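Ketoacyl_synth_N domain-containing protein (Photorhabdus luminescens subsp. laumondii, PDB 6SMO) probably acts as a ketosynthase-like acyltransferase subunit of the thiolase superfamily and binds a pentaoxo-dodecanal polyketide chain. Local coordinates at residues F346-S358 / H362-I371. Numbering follows the deposited sequence.
Sequences FSNTNQIIIQRFS and HVCALSFSAI
The beta hairpin that closes the chain, strand 351-356 against strand 362-369, belongs to the mixed beta sheet of a thiolase-type fold; the two axes run antiparallel at 166° and approach to 4.7 Å. Three hydrogen-bonded pairs, Ile352-Phe368, Ile354-Leu366 and Arg356-Cys364, each exchange two backbone bonds, as Ile354 N to Leu366 O and Leu366 N to Ile354 O, both 2.9 Å, illustrate. Past these pairs, Ala370 N gives a further bond to Asn350 O at 2.8 Å.

On the face of Ile352, Ile354, Leu366 and Phe368, the CD1 methyl of Ile354 lies 3.9 Å from Phe368 CE2, meeting the ring obliquely. Helix 319-329 covers this side, with Ser322 touching both residues. The other face carries Gln351 and Ser367. Gln351 has CG anti to the backbone N (chi1 -170°) and an extended chain, which brings NE2 within 3.0 Å of Ser367 OG, but the 126° angle at the hydrogen makes that bond weak; Thr245 of strand 242-251 bonds to both Ser367 OG and Ser369 OG.

Near the turn, Ser358 OG accepts from His362 N at 3.0 Å and also hydrogen-bonds His362 ND1 at 2.8 Å, in the plane of the imidazole at its edge. The second ring nitrogen, NE2, bonds to Val184 O of a neighbouring subunit, the PKS_KS domain-containing protein. With both ring nitrogens engaged, the imidazole's rotation is fixed, and the buried Ser358-His362 end of the hairpin is tied through one histidine to that subunit.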
loop_
_atom_site.group_PDB
_atom_site.type_symbol
_atom_site.label_atom_id
_atom_site.label_comp_id
_atom_site.label_asym_id
_atom_site.label_seq_id
_atom_site.Cartn_x
_atom_site.Cartn_y
_atom_site.Cartn_z
ATOM N N PHE C 346 -3.782 -28.599 25.518
ATOM C CA PHE C 346 -2.503 -27.894 25.229
ATOM C C PHE C 346 -1.317 -28.810 25.574
ATOM O O PHE C 346 -0.554 -29.155 24.650
ATOM C CB PHE C 346 -2.438 -26.531 25.933
ATOM C CG PHE C 346 -2.667 -26.521 27.427
ATOM C CD1 PHE C 346 -3.953 -26.527 27.952
ATOM C CD2 PHE C 346 -1.599 -26.463 28.311
ATOM C CE1 PHE C 346 -4.161 -26.508 29.322
ATOM C CE2 PHE C 346 -1.810 -26.444 29.682
ATOM C CZ PHE C 346 -3.090 -26.465 30.185
ATOM N N SER C 347 -1.193 -29.202 26.847
ATOM C CA SER C 347 -0.116 -30.063 27.414
ATOM C C SER C 347 1.195 -29.907 26.627
ATOM O O SER C 347 1.929 -28.937 26.907
ATOM C CB SER C 347 -0.569 -31.502 27.489
ATOM O OG SER C 347 -1.526 -31.678 28.523
ATOM N N ASN C 348 1.473 -30.818 25.684
ATOM C CA ASN C 348 2.733 -30.871 24.892
ATOM C C ASN C 348 2.384 -30.907 23.398
ATOM O O ASN C 348 2.081 -32.003 22.882
ATOM C CB ASN C 348 3.627 -32.047 25.305
ATOM C CG ASN C 348 2.889 -33.364 25.437
ATOM O OD1 ASN C 348 1.804 -33.421 26.009
ATOM N ND2 ASN C 348 3.476 -34.431 24.920
ATOM N N THR C 349 2.424 -29.742 22.742
ATOM C CA THR C 349 2.150 -29.553 21.292
ATOM C C THR C 349 3.463 -29.207 20.579
ATOM O O THR C 349 4.275 -28.471 21.176
ATOM C CB THR C 349 1.088 -28.467 21.068
ATOM O OG1 THR C 349 0.166 -28.486 22.158
ATOM C CG2 THR C 349 0.332 -28.648 19.770
ATOM N N ASN C 350 3.659 -29.724 19.361
ATOM C CA ASN C 350 4.881 -29.503 18.536
ATOM C C ASN C 350 4.531 -28.753 17.241
ATOM O O ASN C 350 5.466 -28.477 16.462
ATOM C CB ASN C 350 5.610 -30.819 18.242
ATOM C CG ASN C 350 4.799 -31.802 17.422
ATOM O OD1 ASN C 350 3.613 -31.592 17.175
ATOM N ND2 ASN C 350 5.430 -32.884 16.998
ATOM N N GLN C 351 3.249 -28.442 17.014
ATOM C CA GLN C 351 2.768 -27.667 15.835
ATOM C C GLN C 351 1.454 -26.960 16.187
ATOM O O GLN C 351 0.531 -27.641 16.669
ATOM C CB GLN C 351 2.572 -28.586 14.628
ATOM C CG GLN C 351 2.326 -27.836 13.325
ATOM C CD GLN C 351 2.202 -28.757 12.136
ATOM O OE1 GLN C 351 1.663 -29.858 12.229
ATOM N NE2 GLN C 351 2.697 -28.304 10.996
ATOM N N ILE C 352 1.381 -25.646 15.947
ATOM C CA ILE C 352 0.136 -24.828 16.074
ATOM C C ILE C 352 -0.200 -24.250 14.695
ATOM O O ILE C 352 0.673 -23.583 14.104
ATOM C CB ILE C 352 0.290 -23.726 17.143
ATOM C CG1 ILE C 352 0.591 -24.318 18.523
ATOM C CG2 ILE C 352 -0.943 -22.832 17.173
ATOM C CD1 ILE C 352 0.987 -23.296 19.564
ATOM N N ILE C 353 -1.419 -24.511 14.211
ATOM C CA ILE C 353 -1.948 -24.017 12.905
ATOM C C ILE C 353 -3.090 -23.036 13.193
ATOM O O ILE C 353 -4.061 -23.438 13.862
ATOM C CB ILE C 353 -2.391 -25.196 12.014
ATOM C CG1 ILE C 353 -1.194 -26.065 11.614
ATOM C CG2 ILE C 353 -3.159 -24.710 10.792
ATOM C CD1 ILE C 353 -1.556 -27.485 11.267
ATOM N N ILE C 354 -2.961 -21.800 12.704
ATOM C CA ILE C 354 -3.936 -20.687 12.912
ATOM C C ILE C 354 -4.680 -20.445 11.595
ATOM O O ILE C 354 -4.013 -20.406 10.545
ATOM C CB ILE C 354 -3.211 -19.417 13.400
ATOM C CG1 ILE C 354 -2.328 -19.703 14.618
ATOM C CG2 ILE C 354 -4.206 -18.298 13.680
ATOM C CD1 ILE C 354 -1.046 -18.910 14.637
ATOM N N GLN C 355 -6.006 -20.291 11.662
ATOM C CA GLN C 355 -6.880 -20.012 10.491
ATOM C C GLN C 355 -7.611 -18.684 10.706
ATOM O O GLN C 355 -8.027 -18.410 11.850
ATOM C CB GLN C 355 -7.886 -21.144 10.277
ATOM C CG GLN C 355 -8.567 -21.096 8.915
ATOM C CD GLN C 355 -9.584 -22.194 8.730
ATOM O OE1 GLN C 355 -9.494 -23.001 7.807
ATOM N NE2 GLN C 355 -10.568 -22.235 9.614
ATOM N N ARG C 356 -7.743 -17.897 9.635
ATOM C CA ARG C 356 -8.585 -16.672 9.567
ATOM C C ARG C 356 -9.254 -16.611 8.191
ATOM O O ARG C 356 -8.691 -17.177 7.235
ATOM C CB ARG C 356 -7.745 -15.414 9.811
ATOM C CG ARG C 356 -7.637 -15.004 11.273
ATOM C CD ARG C 356 -7.974 -13.539 11.466
ATOM N NE ARG C 356 -9.386 -13.276 11.216
ATOM C CZ ARG C 356 -9.935 -12.069 11.096
ATOM N NH1 ARG C 356 -11.234 -11.957 10.872
ATOM N NH2 ARG C 356 -9.193 -10.978 11.191
ATOM N N PHE C 357 -10.413 -15.957 8.101
ATOM C CA PHE C 357 -11.112 -15.685 6.817
ATOM C C PHE C 357 -11.965 -14.419 6.938
ATOM O O PHE C 357 -12.337 -14.027 8.061
ATOM C CB PHE C 357 -11.920 -16.902 6.357
ATOM C CG PHE C 357 -12.664 -17.669 7.420
ATOM C CD1 PHE C 357 -13.901 -17.237 7.873
ATOM C CD2 PHE C 357 -12.157 -18.858 7.923
ATOM C CE1 PHE C 357 -14.598 -17.961 8.830
ATOM C CE2 PHE C 357 -12.854 -19.579 8.879
ATOM C CZ PHE C 357 -14.073 -19.128 9.331
ATOM N N SER C 358 -12.252 -13.805 5.787
ATOM C CA SER C 358 -12.903 -12.477 5.645
ATOM C C SER C 358 -14.409 -12.643 5.415
ATOM O O SER C 358 -14.869 -13.795 5.281
ATOM C CB SER C 358 -12.272 -11.696 4.524
ATOM O OG SER C 358 -12.621 -12.253 3.265
ATOM N N HIS C 362 -12.474 -14.952 1.933
ATOM C CA HIS C 362 -11.050 -15.390 1.922
ATOM C C HIS C 362 -10.912 -16.679 2.739
ATOM O O HIS C 362 -11.843 -16.996 3.495
ATOM C CB HIS C 362 -10.120 -14.294 2.465
ATOM C CG HIS C 362 -9.792 -13.227 1.477
ATOM N ND1 HIS C 362 -10.610 -12.135 1.270
ATOM C CD2 HIS C 362 -8.738 -13.075 0.646
ATOM C CE1 HIS C 362 -10.079 -11.358 0.349
ATOM N NE2 HIS C 362 -8.930 -11.913 -0.050
ATOM N N VAL C 363 -9.799 -17.398 2.563
ATOM C CA VAL C 363 -9.368 -18.533 3.434
ATOM C C VAL C 363 -7.843 -18.459 3.573
ATOM O O VAL C 363 -7.144 -18.830 2.609
ATOM C CB VAL C 363 -9.816 -19.904 2.886
ATOM C CG1 VAL C 363 -9.242 -21.054 3.702
ATOM C CG2 VAL C 363 -11.331 -20.021 2.806
ATOM N N CYS C 364 -7.361 -17.987 4.726
ATOM C CA CYS C 364 -5.921 -17.820 5.050
ATOM C C CYS C 364 -5.577 -18.637 6.300
ATOM O O CYS C 364 -6.410 -18.682 7.225
ATOM C CB CYS C 364 -5.580 -16.351 5.261
ATOM S SG CYS C 364 -5.884 -15.330 3.795
ATOM N N ALA C 365 -4.398 -19.264 6.317
ATOM C CA ALA C 365 -3.900 -20.079 7.449
ATOM C C ALA C 365 -2.367 -20.096 7.461
ATOM O O ALA C 365 -1.762 -20.125 6.370
ATOM C CB ALA C 365 -4.466 -21.475 7.370
ATOM N N LEU C 366 -1.781 -20.077 8.664
ATOM C CA LEU C 366 -0.317 -20.159 8.912
ATOM C C LEU C 366 -0.024 -21.389 9.778
ATOM O O LEU C 366 -0.864 -21.718 10.641
ATOM C CB LEU C 366 0.146 -18.873 9.607
ATOM C CG LEU C 366 0.261 -17.643 8.708
ATOM C CD1 LEU C 366 0.262 -16.366 9.534
ATOM C CD2 LEU C 366 1.509 -17.718 7.841
ATOM N N SER C 367 1.125 -22.033 9.548
ATOM C CA SER C 367 1.602 -23.237 10.279
ATOM C C SER C 367 2.932 -22.925 10.975
ATOM O O SER C 367 3.888 -22.543 10.273
ATOM C CB SER C 367 1.733 -24.414 9.347
ATOM O OG SER C 367 2.249 -25.547 10.029
ATOM N N PHE C 368 2.975 -23.083 12.303
ATOM C CA PHE C 368 4.181 -22.897 13.155
ATOM C C PHE C 368 4.508 -24.222 13.854
ATOM O O PHE C 368 3.580 -24.848 14.401
ATOM C CB PHE C 368 3.957 -21.767 14.162
ATOM C CG PHE C 368 3.756 -20.411 13.536
ATOM C CD1 PHE C 368 4.841 -19.606 13.221
ATOM C CD2 PHE C 368 2.483 -19.944 13.248
ATOM C CE1 PHE C 368 4.655 -18.361 12.640
ATOM C CE2 PHE C 368 2.299 -18.699 12.666
ATOM C CZ PHE C 368 3.385 -17.910 12.362
ATOM N N SER C 369 5.782 -24.626 13.830
ATOM C CA SER C 369 6.292 -25.914 14.374
ATOM C C SER C 369 7.416 -25.654 15.385
ATOM O O SER C 369 8.184 -24.694 15.182
ATOM C CB SER C 369 6.749 -26.820 13.263
ATOM O OG SER C 369 5.675 -27.116 12.384
ATOM N N ALA C 370 7.508 -26.498 16.417
ATOM C CA ALA C 370 8.440 -26.362 17.564
ATOM C C ALA C 370 9.880 -26.647 17.121
ATOM O O ALA C 370 10.064 -27.272 16.057
ATOM C CB ALA C 370 8.021 -27.287 18.681
ATOM N N ILE C 371 10.851 -26.207 17.931
ATOM C CA ILE C 371 12.322 -26.358 17.709
ATOM C C ILE C 371 12.712 -25.546 16.468
ATOM O O ILE C 371 12.652 -26.025 15.336
ATOM C CB ILE C 371 12.728 -27.845 17.594
ATOM C CG1 ILE C 371 12.233 -28.664 18.791
ATOM C CG2 ILE C 371 14.234 -27.983 17.409
ATOM C CD1 ILE C 371 12.218 -30.158 18.558
ATOM O OXT ILE C 371 13.097 -24.382 16.579
#